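Local coordinates for protein BIS(5'-nucleosyl)-tetraphosphatase (Diadenosine tetraphosphatase), putative (Plasmodium falciparum, PDB 5CFJ) that probably hydrolyses diadenosine tetraphosphate asymmetrically into ATP and AMP, as an Ap4A hydrolase of the Nudix family, at residues A[32-37]-A[138-143]; A[53-56]-A[62-65]; A[84-89]-A[93-98]; A[108-113]-A[117-122]; A[122-127]-A[142-147]. One frame throughout, in Å; residues are numbered along the deposited sequence. Where two conformers were deposited one is given.

Interaction 1 (A[32-37]-A[138-143]); sequences FLFLKA and DLLKEA. With SO4 (sulfate ion), chain C.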
# COMPACT_ATOMS: atom_id res chain seq x y z
N PHE A 32 4.01 2.17 -7.10
CA PHE A 32 3.49 1.90 -5.78
C PHE A 32 3.98 0.54 -5.33
O PHE A 32 3.95 -0.42 -6.11
CB PHE A 32 1.96 1.93 -5.79
CG PHE A 32 1.39 3.24 -6.23
CD1 PHE A 32 1.15 3.50 -7.58
CD2 PHE A 32 1.10 4.23 -5.30
CE1 PHE A 32 0.64 4.72 -7.98
CE2 PHE A 32 0.57 5.44 -5.69
CZ PHE A 32 0.34 5.69 -7.03
N LEU A 33 4.39 0.43 -4.07
CA LEU A 33 4.93 -0.83 -3.58
C LEU A 33 3.82 -1.80 -3.22
O LEU A 33 3.04 -1.56 -2.30
CB LEU A 33 5.83 -0.59 -2.36
CG LEU A 33 6.45 -1.84 -1.73
CD1 LEU A 33 7.33 -2.57 -2.74
CD2 LEU A 33 7.25 -1.47 -0.48
N PHE A 34 3.76 -2.90 -3.96
CA PHE A 34 2.78 -3.95 -3.72
C PHE A 34 3.47 -5.23 -3.28
O PHE A 34 4.54 -5.58 -3.78
CB PHE A 34 1.90 -4.17 -4.96
CG PHE A 34 0.71 -3.28 -5.00
CD1 PHE A 34 -0.56 -3.81 -4.89
CD2 PHE A 34 0.84 -1.90 -5.09
CE1 PHE A 34 -1.67 -3.00 -4.89
CE2 PHE A 34 -0.27 -1.09 -5.09
CZ PHE A 34 -1.53 -1.64 -4.99
N LEU A 35 2.84 -5.91 -2.33
CA LEU A 35 3.39 -7.10 -1.70
C LEU A 35 2.49 -8.29 -1.98
O LEU A 35 1.26 -8.19 -1.87
CB LEU A 35 3.51 -6.89 -0.19
CG LEU A 35 4.14 -5.57 0.27
CD1 LEU A 35 4.14 -5.51 1.79
CD2 LEU A 35 5.55 -5.42 -0.25
N LYS A 36 3.09 -9.42 -2.36
CA LYS A 36 2.34 -10.62 -2.70
C LYS A 36 2.15 -11.50 -1.47
O LYS A 36 3.12 -12.02 -0.92
CB LYS A 36 3.03 -11.40 -3.81
CG LYS A 36 2.19 -12.57 -4.29
CD LYS A 36 2.90 -13.39 -5.35
CE LYS A 36 2.03 -14.55 -5.81
NZ LYS A 36 2.62 -15.22 -6.99
N ALA A 37 0.91 -11.67 -1.05
CA ALA A 37 0.61 -12.45 0.14
C ALA A 37 1.08 -13.89 0.03
O ALA A 37 0.91 -14.53 -1.01
CB ALA A 37 -0.88 -12.41 0.42
N ASP A 138 -8.51 1.85 -8.50
CA ASP A 138 -8.99 3.21 -8.50
C ASP A 138 -8.22 4.04 -7.49
O ASP A 138 -7.92 5.20 -7.75
CB ASP A 138 -10.49 3.26 -8.21
CG ASP A 138 -11.31 2.67 -9.33
OD1 ASP A 138 -10.75 2.46 -10.43
OD2 ASP A 138 -12.51 2.42 -9.13
N LEU A 139 -7.87 3.45 -6.34
CA LEU A 139 -7.00 4.12 -5.38
C LEU A 139 -5.72 4.58 -6.06
O LEU A 139 -5.28 5.72 -5.86
CB LEU A 139 -6.68 3.20 -4.21
CG LEU A 139 -5.66 3.70 -3.19
CD1 LEU A 139 -6.19 4.89 -2.41
CD2 LEU A 139 -5.26 2.57 -2.25
N LEU A 140 -5.10 3.70 -6.85
CA LEU A 140 -3.84 4.10 -7.48
C LEU A 140 -4.04 5.26 -8.45
O LEU A 140 -3.24 6.23 -8.49
CB LEU A 140 -3.19 2.93 -8.21
CG LEU A 140 -2.91 1.70 -7.35
CD1 LEU A 140 -2.05 0.71 -8.12
CD2 LEU A 140 -2.25 2.09 -6.04
N LYS A 141 -5.10 5.19 -9.25
CA LYS A 141 -5.34 6.29 -10.19
C LYS A 141 -5.61 7.62 -9.48
O LYS A 141 -5.09 8.69 -9.87
CB LYS A 141 -6.51 5.96 -11.12
CG LYS A 141 -6.18 4.91 -12.15
CD LYS A 141 -7.31 4.76 -13.15
CE LYS A 141 -7.62 6.09 -13.82
NZ LYS A 141 -6.50 6.56 -14.67
N GLU A 142 -6.41 7.58 -8.43
CA GLU A 142 -6.74 8.79 -7.68
C GLU A 142 -5.51 9.35 -6.94
O GLU A 142 -5.32 10.58 -6.88
CB GLU A 142 -7.91 8.50 -6.74
CG GLU A 142 -9.16 8.11 -7.55
CD GLU A 142 -10.37 7.72 -6.72
OE1 GLU A 142 -10.32 7.80 -5.47
OE2 GLU A 142 -11.40 7.31 -7.31
N ALA A 143 -4.66 8.47 -6.43
CA ALA A 143 -3.42 8.92 -5.80
C ALA A 143 -2.53 9.61 -6.83
O ALA A 143 -1.92 10.64 -6.54
CB ALA A 143 -2.69 7.75 -5.16
S SO4 C . 1.17 -13.51 -9.70
O1 SO4 C . 2.60 -13.63 -9.46
O2 SO4 C . 0.43 -13.82 -8.48
O3 SO4 C . 0.85 -12.15 -10.12
O4 SO4 C . 0.78 -14.45 -10.75
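K36 NZ donates hydrogen bonds to two oxygens of one sulfate ion, O1 at 2.9 Å and O2 at 3.0 Å, on the same strand whose F32 and F34 rings meet L140 of helix 138-143. The lysine chain runs extended to the ion, which probably came from the crystallisation liquor and is also bound by W44 NE1. The contact with the helix itself is apolar. L140 CD2 lies over one face of the F32 ring in a CH-pi contact, 4.0 Å from the ring centroid and displaced toward the rim. The same methyl stands at the edge of the F34 ring, 3.9 Å from F34 CE2; CD2 thus lies between the two rings, and CD1 joins it at F34. With CG anti to its carbonyl carbon (chi1 -57°), L140 sends its branches toward the strand. A143 CB adds an oblique contact, 4.0 Å from F32 CE2. F32 also packs on L12 and C14 of strand 6-16, while L132 covers both F34 and L140. Strand 32-37 and helix 138-143 run nearly antiparallel, their axes 11.5 Å apart, as a helix laid on one face of the mixed sheet in the alpha-beta-alpha sandwich of the Nudix fold.

Interaction 2 (A[53-56]-A[62-65]); sequences NNES and VRET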
# COMPACT_ATOMS: atom_id res chain seq x y z
N ASN A 53 -2.71 -1.83 20.24
CA ASN A 53 -3.24 -0.89 21.23
C ASN A 53 -2.69 0.52 21.17
O ASN A 53 -1.50 0.72 20.97
CB ASN A 53 -2.99 -1.42 22.64
CG ASN A 53 -3.59 -0.52 23.71
OD1 ASN A 53 -4.73 -0.08 23.60
ND2 ASN A 53 -2.81 -0.21 24.74
N ASN A 54 -3.58 1.48 21.39
CA ASN A 54 -3.20 2.88 21.54
C ASN A 54 -2.49 3.36 20.29
O ASN A 54 -1.48 4.05 20.35
CB ASN A 54 -2.32 3.07 22.78
CG ASN A 54 -2.20 4.52 23.21
OD1 ASN A 54 -2.50 5.44 22.46
ND2 ASN A 54 -1.72 4.73 24.44
N GLU A 55 -3.02 2.93 19.15
CA GLU A 55 -2.52 3.37 17.87
C GLU A 55 -3.57 4.17 17.15
O GLU A 55 -4.73 3.75 17.08
CB GLU A 55 -2.10 2.19 17.00
CG GLU A 55 -0.85 1.49 17.49
CD GLU A 55 -0.37 0.41 16.53
OE1 GLU A 55 -1.20 -0.16 15.77
OE2 GLU A 55 0.84 0.14 16.54
N SER A 56 -3.18 5.31 16.61
CA SER A 56 -3.95 5.96 15.56
C SER A 56 -3.89 5.08 14.32
O SER A 56 -3.02 4.22 14.19
CB SER A 56 -3.40 7.34 15.25
OG SER A 56 -2.08 7.20 14.74
N VAL A 62 2.08 2.84 9.78
CA VAL A 62 3.54 2.96 9.84
C VAL A 62 4.17 1.68 10.40
O VAL A 62 5.13 1.15 9.85
CB VAL A 62 3.95 4.18 10.68
CG1 VAL A 62 5.44 4.13 11.01
CG2 VAL A 62 3.59 5.47 9.94
N ARG A 63 3.60 1.17 11.50
CA ARG A 63 4.14 -0.05 12.08
C ARG A 63 4.04 -1.24 11.14
O ARG A 63 4.99 -1.99 10.98
CB ARG A 63 3.45 -0.38 13.39
CG ARG A 63 3.99 -1.66 14.03
CD ARG A 63 3.25 -2.06 15.31
NE ARG A 63 1.80 -1.94 15.14
CZ ARG A 63 1.05 -2.80 14.45
NH1 ARG A 63 1.61 -3.85 13.85
NH2 ARG A 63 -0.25 -2.58 14.33
N GLU A 64 2.87 -1.43 10.53
CA GLU A 64 2.69 -2.55 9.62
C GLU A 64 3.62 -2.45 8.42
O GLU A 64 4.17 -3.45 7.96
CB GLU A 64 1.24 -2.65 9.17
CG GLU A 64 0.30 -3.07 10.29
CD GLU A 64 0.40 -4.55 10.60
OE1 GLU A 64 0.80 -5.31 9.70
OE2 GLU A 64 0.06 -4.95 11.73
N THR A 65 3.83 -1.23 7.93
CA THR A 65 4.75 -1.03 6.82
C THR A 65 6.17 -1.42 7.23
O THR A 65 6.87 -2.12 6.50
CB THR A 65 4.68 0.41 6.33
OG1 THR A 65 3.37 0.62 5.80
CG2 THR A 65 5.71 0.69 5.24
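The loop carrying E55 leads into helix 57-69 with S56 at its N-cap, and the nearest CA atoms of the two segments, those of E55 and R63, are 9.5 Å apart. Their side chains cross at about a right angle and span that gap with a bidentate salt bridge. R63 presents its guanidinium side-on: NE donates to E55 OE2 at 2.7 Å and NH2 to E55 OE1 at 3.0 Å. Both bonds are nearly straight and use syn lone pairs, and the carboxylate and guanidinium planes lie 11° apart. The bend of the arginine chain at chi3 (45°) brings the NE edge round to the glutamate. Residues 49-70 form the Nudix box, and E55 and R63 occupy the glutamate and arginine positions that define it; in this family the box forms the loop and helix of the catalytic site. The remaining nitrogen is held differently. R63 NH1 bonds E64 OE2 at 2.8 Å, approaching from above the carboxylate plane, and also pairs with E67, while NH2 has a second acceptor in L50 O. At the glutamate end, E55 OE1 is bonded to T60 OG1 and to E52 N, which fixes the rotation of the carboxylate that R63 grips.

Interaction 3 (A[84-89]-A[93-98]); sequences TLKYNV and PKETTY. With SO4 (sulfate ion), chain B.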
# COMPACT_ATOMS: atom_id res chain seq x y z
N THR A 84 -10.29 5.49 2.44
CA THR A 84 -10.82 4.30 3.07
C THR A 84 -11.61 3.50 2.03
O THR A 84 -12.49 4.03 1.36
CB THR A 84 -11.69 4.66 4.27
OG1 THR A 84 -10.88 5.36 5.23
CG2 THR A 84 -12.24 3.43 4.92
N LEU A 85 -11.25 2.23 1.90
CA LEU A 85 -11.93 1.30 1.02
C LEU A 85 -12.76 0.35 1.84
O LEU A 85 -12.25 -0.27 2.75
CB LEU A 85 -10.92 0.50 0.20
CG LEU A 85 -9.86 1.28 -0.57
CD1 LEU A 85 -8.98 0.33 -1.37
CD2 LEU A 85 -10.50 2.32 -1.48
N LYS A 86 -14.03 0.22 1.51
CA LYS A 86 -14.87 -0.77 2.16
C LYS A 86 -15.25 -1.84 1.15
O LYS A 86 -15.71 -1.53 0.05
CB LYS A 86 -16.12 -0.14 2.77
CG LYS A 86 -16.98 -1.20 3.43
CD LYS A 86 -18.04 -0.62 4.32
CE LYS A 86 -18.70 -1.72 5.13
NZ LYS A 86 -19.74 -1.19 6.03
N TYR A 87 -15.05 -3.09 1.53
CA TYR A 87 -15.26 -4.21 0.62
C TYR A 87 -15.57 -5.46 1.41
O TYR A 87 -15.53 -5.44 2.63
CB TYR A 87 -14.03 -4.41 -0.26
CG TYR A 87 -12.70 -4.48 0.48
CD1 TYR A 87 -12.04 -3.33 0.87
CD2 TYR A 87 -12.11 -5.71 0.78
CE1 TYR A 87 -10.83 -3.38 1.53
CE2 TYR A 87 -10.89 -5.77 1.45
CZ TYR A 87 -10.26 -4.60 1.83
OH TYR A 87 -9.04 -4.63 2.48
N ASN A 88 -15.88 -6.55 0.72
CA ASN A 88 -16.24 -7.78 1.41
C ASN A 88 -15.16 -8.84 1.32
O ASN A 88 -14.50 -8.98 0.29
CB ASN A 88 -17.56 -8.32 0.87
CG ASN A 88 -18.73 -7.44 1.23
OD1 ASN A 88 -18.81 -6.92 2.34
ND2 ASN A 88 -19.64 -7.26 0.28
N VAL A 89 -14.98 -9.56 2.42
CA VAL A 89 -14.10 -10.72 2.46
C VAL A 89 -14.89 -11.88 3.03
O VAL A 89 -15.13 -11.95 4.24
N PRO A 93 -17.63 -7.80 6.29
CA PRO A 93 -17.25 -6.43 5.95
C PRO A 93 -15.83 -6.09 6.37
O PRO A 93 -15.44 -6.36 7.51
CB PRO A 93 -18.26 -5.58 6.74
CG PRO A 93 -19.41 -6.49 6.99
CD PRO A 93 -18.81 -7.85 7.18
N LYS A 94 -15.07 -5.53 5.44
CA LYS A 94 -13.74 -5.04 5.75
C LYS A 94 -13.58 -3.60 5.29
O LYS A 94 -14.16 -3.17 4.30
CB LYS A 94 -12.64 -5.91 5.13
CG LYS A 94 -11.23 -5.52 5.59
CD LYS A 94 -10.17 -6.56 5.27
CE LYS A 94 -8.83 -6.14 5.87
NZ LYS A 94 -7.76 -7.13 5.65
N GLU A 95 -12.79 -2.87 6.06
CA GLU A 95 -12.47 -1.50 5.75
C GLU A 95 -10.96 -1.32 5.87
O GLU A 95 -10.40 -1.68 6.89
CB GLU A 95 -13.20 -0.59 6.72
CG GLU A 95 -13.63 0.68 6.13
CD GLU A 95 -14.68 1.38 6.96
OE1 GLU A 95 -14.41 1.67 8.15
OE2 GLU A 95 -15.77 1.62 6.41
N THR A 96 -10.32 -0.79 4.84
CA THR A 96 -8.90 -0.53 4.91
C THR A 96 -8.64 0.92 4.57
O THR A 96 -9.12 1.41 3.56
CB THR A 96 -8.10 -1.44 3.97
OG1 THR A 96 -8.34 -2.80 4.33
CG2 THR A 96 -6.62 -1.13 4.09
N THR A 97 -7.90 1.61 5.43
CA THR A 97 -7.53 2.99 5.18
C THR A 97 -6.07 3.06 4.78
O THR A 97 -5.21 2.54 5.49
CB THR A 97 -7.77 3.86 6.41
OG1 THR A 97 -9.16 3.80 6.75
CG2 THR A 97 -7.39 5.30 6.15
N TYR A 98 -5.80 3.66 3.63
CA TYR A 98 -4.44 3.85 3.13
C TYR A 98 -4.06 5.32 3.23
O TYR A 98 -4.85 6.20 2.87
CB TYR A 98 -4.32 3.38 1.69
CG TYR A 98 -4.46 1.90 1.51
CD1 TYR A 98 -3.40 1.04 1.81
CD2 TYR A 98 -5.65 1.34 1.05
CE1 TYR A 98 -3.52 -0.32 1.64
CE2 TYR A 98 -5.78 -0.02 0.88
CZ TYR A 98 -4.71 -0.85 1.18
OH TYR A 98 -4.82 -2.22 1.01
S SO4 B . -7.42 -7.93 2.01
O1 SO4 B . -5.98 -8.14 1.94
O2 SO4 B . -7.74 -6.77 2.82
O3 SO4 B . -7.93 -7.74 0.65
O4 SO4 B . -8.05 -9.12 2.58
O HOH W 1 -7.31 -3.14 0.39
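T96 OG1 donates to Y87 OH at 2.7 Å, and Y87 OH in turn donates a short hydrogen bond to sulfate O2, at 2.5 Å. Water 1 donates to the same phenol oxygen and reaches Y98 OH, so three partners grip Y87 OH. The ion, probably from the crystallisation liquor, is also bonded through O2 by K94 NZ in one of that lysine's two conformers, and H43 NE2 and K48 NZ also bond the ion. Y87 CG sits between its backbone N and carbonyl carbon (chi1 50°), which lays the ring back across the hairpin with K94 O over one face. Beneath these groups the strands pair antiparallel. L85 N bonds T96 O at 2.8 Å and T96 N returns a bond to L85 O; Y87 and K94 repeat the exchange, K94 N meeting Y87 O at 2.8 Å. Threonine hydroxyls join the non-hydrogen-bonded pair T84 and T97, OG1 to OG1 at 2.8 Å, on the sheet face that also carries K86 and E95. On the other face L85 CD1 touches the edge of the Y98 ring, 3.9 Å from CE2, and both side chains pack against L136 of helix 134-147. This is the beta hairpin of strands 76-89 and 92-103, whose Y87 and K94 line an anion site that could suit a phosphate of the nucleotide substrate.

Interaction 4 (A[108-113]-A[117-122]); sequences ENVILS and TDYKWI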
# COMPACT_ATOMS: atom_id res chain seq x y z
N GLU A 108 15.57 2.01 -1.70
CA GLU A 108 15.56 1.41 -0.37
C GLU A 108 15.37 -0.10 -0.45
O GLU A 108 14.56 -0.59 -1.23
CB GLU A 108 14.46 2.01 0.50
CG GLU A 108 14.84 3.25 1.26
CD GLU A 108 16.10 3.08 2.08
OE1 GLU A 108 16.06 2.43 3.15
OE2 GLU A 108 17.14 3.59 1.65
N ASN A 109 16.13 -0.84 0.36
CA ASN A 109 16.06 -2.30 0.36
C ASN A 109 14.79 -2.82 1.03
O ASN A 109 14.62 -2.68 2.24
CB ASN A 109 17.30 -2.87 1.06
CG ASN A 109 17.36 -4.39 1.04
OD1 ASN A 109 16.89 -5.04 0.10
ND2 ASN A 109 17.96 -4.97 2.06
N VAL A 110 13.90 -3.42 0.26
CA VAL A 110 12.68 -4.01 0.80
C VAL A 110 12.99 -5.37 1.41
O VAL A 110 13.54 -6.24 0.75
CB VAL A 110 11.60 -4.16 -0.28
CG1 VAL A 110 10.38 -4.88 0.27
CG2 VAL A 110 11.22 -2.80 -0.85
N ILE A 111 12.64 -5.54 2.68
CA ILE A 111 12.88 -6.77 3.42
C ILE A 111 11.54 -7.38 3.79
O ILE A 111 10.83 -6.83 4.62
CB ILE A 111 13.70 -6.51 4.69
CG1 ILE A 111 15.03 -5.84 4.33
CG2 ILE A 111 13.91 -7.80 5.46
CD1 ILE A 111 15.81 -5.34 5.52
N LEU A 112 11.19 -8.50 3.17
CA LEU A 112 9.88 -9.08 3.39
C LEU A 112 9.81 -9.89 4.68
O LEU A 112 10.82 -10.40 5.16
CB LEU A 112 9.49 -9.97 2.21
CG LEU A 112 9.31 -9.24 0.88
CD1 LEU A 112 8.98 -10.23 -0.22
CD2 LEU A 112 8.22 -8.16 0.97
N SER A 113 8.61 -9.99 5.24
CA SER A 113 8.35 -10.87 6.38
C SER A 113 7.72 -12.16 5.86
O SER A 113 7.53 -12.32 4.66
CB SER A 113 7.43 -10.19 7.38
OG SER A 113 6.11 -10.10 6.86
N THR A 117 5.66 -13.21 -0.16
CA THR A 117 6.68 -13.97 -0.87
C THR A 117 7.41 -13.14 -1.92
O THR A 117 8.46 -13.54 -2.41
CB THR A 117 6.08 -15.19 -1.57
OG1 THR A 117 5.07 -14.77 -2.48
CG2 THR A 117 5.48 -16.15 -0.55
N ASP A 118 6.85 -11.99 -2.28
CA ASP A 118 7.41 -11.18 -3.35
C ASP A 118 6.92 -9.74 -3.21
O ASP A 118 5.97 -9.48 -2.47
CB ASP A 118 6.99 -11.75 -4.71
CG ASP A 118 7.89 -11.31 -5.85
OD1 ASP A 118 8.94 -10.67 -5.60
OD2 ASP A 118 7.55 -11.62 -7.01
N TYR A 119 7.58 -8.81 -3.89
CA TYR A 119 7.11 -7.43 -3.96
C TYR A 119 7.40 -6.90 -5.34
O TYR A 119 8.30 -7.37 -6.02
CB TYR A 119 7.79 -6.55 -2.91
CG TYR A 119 9.27 -6.34 -3.14
CD1 TYR A 119 9.73 -5.28 -3.92
CD2 TYR A 119 10.20 -7.20 -2.59
CE1 TYR A 119 11.09 -5.09 -4.14
CE2 TYR A 119 11.56 -7.02 -2.80
CZ TYR A 119 12.00 -5.98 -3.58
OH TYR A 119 13.35 -5.81 -3.77
N LYS A 120 6.63 -5.90 -5.73
CA LYS A 120 6.81 -5.24 -7.01
C LYS A 120 6.40 -3.79 -6.88
O LYS A 120 5.39 -3.49 -6.26
CB LYS A 120 5.95 -5.89 -8.11
CG LYS A 120 6.43 -7.24 -8.58
CD LYS A 120 7.82 -7.16 -9.18
CE LYS A 120 8.32 -8.55 -9.54
NZ LYS A 120 8.03 -9.49 -8.43
N TRP A 121 7.19 -2.90 -7.47
CA TRP A 121 6.80 -1.50 -7.60
C TRP A 121 6.00 -1.41 -8.89
O TRP A 121 6.57 -1.56 -9.97
CB TRP A 121 8.03 -0.62 -7.65
CG TRP A 121 8.72 -0.45 -6.34
CD1 TRP A 121 9.80 -1.16 -5.87
CD2 TRP A 121 8.40 0.52 -5.34
NE1 TRP A 121 10.16 -0.69 -4.63
CE2 TRP A 121 9.33 0.34 -4.28
CE3 TRP A 121 7.44 1.53 -5.23
CZ2 TRP A 121 9.31 1.14 -3.13
CZ3 TRP A 121 7.42 2.31 -4.09
CH2 TRP A 121 8.36 2.12 -3.06
N ILE A 122 4.70 -1.20 -8.79
CA ILE A 122 3.83 -1.22 -9.97
C ILE A 122 3.21 0.14 -10.27
O ILE A 122 2.92 0.95 -9.39
CB ILE A 122 2.70 -2.27 -9.83
CG1 ILE A 122 1.73 -1.91 -8.70
CG2 ILE A 122 3.31 -3.67 -9.64
CD1 ILE A 122 0.48 -2.77 -8.69
O HOH W 2 12.82 0.09 -3.15
O HOH W 3 14.84 -6.62 -1.67
O HOH W 4 14.38 -3.56 -2.60
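With Y119 CG set between its backbone N and carbonyl carbon (chi1 68°) and V110 CG1 anti to its own N (chi1 175°), the tyrosine ring lies flat beneath the valine. V110 CB stands over the ring centre in a CH-pi contact, 3.8 Å from the centroid, and CG1 comes down on the same face, 3.7 Å from Y119 CD2. L112 arrives obliquely instead: its CD1 is at the ring edge, 4.0 Å from Y119 CD2, and also presses on the backbone at D118 N. V110 CG2 makes a looser oblique approach to the W121 indole. Polar links between the two segments run through water. Water 3 donates to V110 O at 2.8 Å and to N109 OD1, and joins Y119 OH at 2.7 Å; water 4 accepts from V110 N at 2.9 Å and meets the same hydroxyl, also at 2.7 Å. The phenol oxygen is thus tied to both the N-H and the carbonyl of V110, the residue that covers its ring. A third water lies within hydrogen-bonding distance of E108 O and takes a weak bond from W121 NE1. Below the aromatic groups, strand 118-122 pairs with strand 30-37, where Y119 rests on L35 and W121 on L33. R15 makes a cation-pi contact with W121, and I111 bonds through its backbone to T69, so loop 108-113 spans from the sheet edge to the end of helix 57-69.

Interaction 5 (A[122-127]-A[142-147]); sequences IGSHES and EAEEFL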
# COMPACT_ATOMS: atom_id res chain seq x y z
N ILE A 122 4.70 -1.20 -8.79
CA ILE A 122 3.83 -1.22 -9.97
C ILE A 122 3.21 0.14 -10.27
O ILE A 122 2.92 0.95 -9.39
CB ILE A 122 2.70 -2.27 -9.83
CG1 ILE A 122 1.73 -1.91 -8.70
CG2 ILE A 122 3.31 -3.67 -9.64
CD1 ILE A 122 0.48 -2.77 -8.69
N GLY A 123 3.03 0.41 -11.56
CA GLY A 123 2.31 1.59 -11.97
C GLY A 123 0.82 1.32 -11.93
O GLY A 123 0.37 0.16 -11.95
N SER A 124 0.04 2.40 -11.89
CA SER A 124 -1.41 2.27 -11.90
C SER A 124 -1.91 1.46 -13.10
O SER A 124 -2.88 0.72 -12.99
CB SER A 124 -2.05 3.66 -11.89
OG SER A 124 -1.65 4.41 -13.02
N HIS A 125 -1.23 1.58 -14.24
CA HIS A 125 -1.65 0.87 -15.45
C HIS A 125 -1.48 -0.64 -15.36
O HIS A 125 -1.98 -1.37 -16.21
CB HIS A 125 -0.89 1.39 -16.67
CG HIS A 125 -1.31 2.76 -17.11
ND1 HIS A 125 -1.38 3.13 -18.43
CD2 HIS A 125 -1.67 3.85 -16.39
CE1 HIS A 125 -1.78 4.38 -18.52
NE2 HIS A 125 -1.95 4.85 -17.29
N GLU A 126 -0.77 -1.11 -14.34
CA GLU A 126 -0.52 -2.53 -14.17
C GLU A 126 -1.57 -3.19 -13.29
O GLU A 126 -1.47 -4.39 -12.99
CB GLU A 126 0.86 -2.75 -13.56
CG GLU A 126 1.97 -2.04 -14.31
CD GLU A 126 3.34 -2.52 -13.89
OE1 GLU A 126 3.71 -3.66 -14.25
OE2 GLU A 126 4.05 -1.76 -13.21
N SER A 127 -2.57 -2.42 -12.87
CA SER A 127 -3.54 -2.93 -11.90
C SER A 127 -4.22 -4.22 -12.37
O SER A 127 -4.33 -5.19 -11.61
CB SER A 127 -4.59 -1.86 -11.58
OG SER A 127 -4.00 -0.76 -10.90
N GLU A 142 -6.41 7.58 -8.43
CA GLU A 142 -6.74 8.79 -7.68
C GLU A 142 -5.51 9.35 -6.94
O GLU A 142 -5.32 10.58 -6.88
CB GLU A 142 -7.91 8.50 -6.74
CG GLU A 142 -9.16 8.11 -7.55
CD GLU A 142 -10.37 7.72 -6.72
OE1 GLU A 142 -10.32 7.80 -5.47
OE2 GLU A 142 -11.40 7.31 -7.31
N ALA A 143 -4.66 8.47 -6.43
CA ALA A 143 -3.42 8.92 -5.80
C ALA A 143 -2.53 9.61 -6.83
O ALA A 143 -1.92 10.64 -6.54
CB ALA A 143 -2.69 7.75 -5.16
N GLU A 144 -2.47 9.06 -8.04
CA GLU A 144 -1.66 9.72 -9.07
C GLU A 144 -2.23 11.09 -9.43
O GLU A 144 -1.47 12.04 -9.67
CB GLU A 144 -1.54 8.84 -10.30
CG GLU A 144 -0.63 7.65 -10.06
CD GLU A 144 -0.15 7.02 -11.34
OE1 GLU A 144 -0.97 6.82 -12.26
OE2 GLU A 144 1.06 6.74 -11.44
N GLU A 145 -3.56 11.19 -9.44
CA GLU A 145 -4.21 12.49 -9.63
C GLU A 145 -3.79 13.49 -8.54
O GLU A 145 -3.46 14.64 -8.84
CB GLU A 145 -5.72 12.31 -9.64
CG GLU A 145 -6.51 13.48 -10.17
CD GLU A 145 -7.84 13.05 -10.75
OE1 GLU A 145 -8.05 11.82 -10.87
OE2 GLU A 145 -8.66 13.92 -11.08
N PHE A 146 -3.78 13.04 -7.29
CA PHE A 146 -3.33 13.91 -6.20
C PHE A 146 -1.87 14.33 -6.40
O PHE A 146 -1.53 15.51 -6.22
CB PHE A 146 -3.51 13.21 -4.85
CG PHE A 146 -2.82 13.93 -3.71
CD1 PHE A 146 -3.44 14.97 -3.04
CD2 PHE A 146 -1.54 13.56 -3.32
CE1 PHE A 146 -2.81 15.63 -2.00
CE2 PHE A 146 -0.90 14.23 -2.29
CZ PHE A 146 -1.53 15.25 -1.63
N LEU A 147 -1.02 13.37 -6.75
CA LEU A 147 0.41 13.63 -6.88
C LEU A 147 0.75 14.62 -7.99
O LEU A 147 1.82 15.22 -7.99
CB LEU A 147 1.15 12.31 -7.12
CG LEU A 147 1.24 11.38 -5.91
CD1 LEU A 147 1.53 9.96 -6.36
CD2 LEU A 147 2.31 11.87 -4.93
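One side-chain hydrogen bond carries this contact: S124 OG donates to E144 OE1 at 2.6 Å in the serine conformer described, one of two deposited. The hydroxyl meets the carboxylate from above its plane, 52° out of it. S124 holds OG between its backbone N and carbonyl carbon (chi1 59°), facing the helix, while E144 stretches out from the helix with an extended chain. Its other oxygen, OE2, takes a weak bond from F30 N, so the glutamate reaches both the loop and the start of strand 30-37. Hydrogen bonds within the loop give S124 its place. The 3-10 turn 124-126 is closed by E126 N to G123 O at 2.9 Å, and S124 O accepts from both S127 N, at 3.2 Å, and S127 OG, at 2.8 Å. The E126 carboxylate folds back over the turn and accepts from G123 N through OE2, at 2.9 Å and with an N-H...O angle of 165°. Packing beside the polar pair is made by the carbon chain of E144 on F32 and by S124 and S127 against L140, one helical turn earlier in helix 134-147. Both touching residues are buried. The contact joins the short turn after the sheet's edge strand 116-122 to the C-terminal helix, which flanks one side of the Nudix sandwich.

In the fold
From the N terminus, interaction 1 opens first, on strand 30-37, and closes only at helix 134-147, with 100 residues between its segments. Three short closures lie in series within that span: interaction 2 between the loop and helix of the Nudix box, interaction 3 across the hairpin 76-89/92-103, and interaction 4 from loop 108-113 to strand 116-122. Interaction 5 starts at I122, shared with interaction 4, and ends on E142 and A143, shared with interaction 1, extending just past it. Strand 30-37 pairs with 116-122, linking interactions 1, 4 and 5, while L139 touches Y98 of interaction 3. Interaction 2 stands apart, its centre about 25 Å from that of interaction 5.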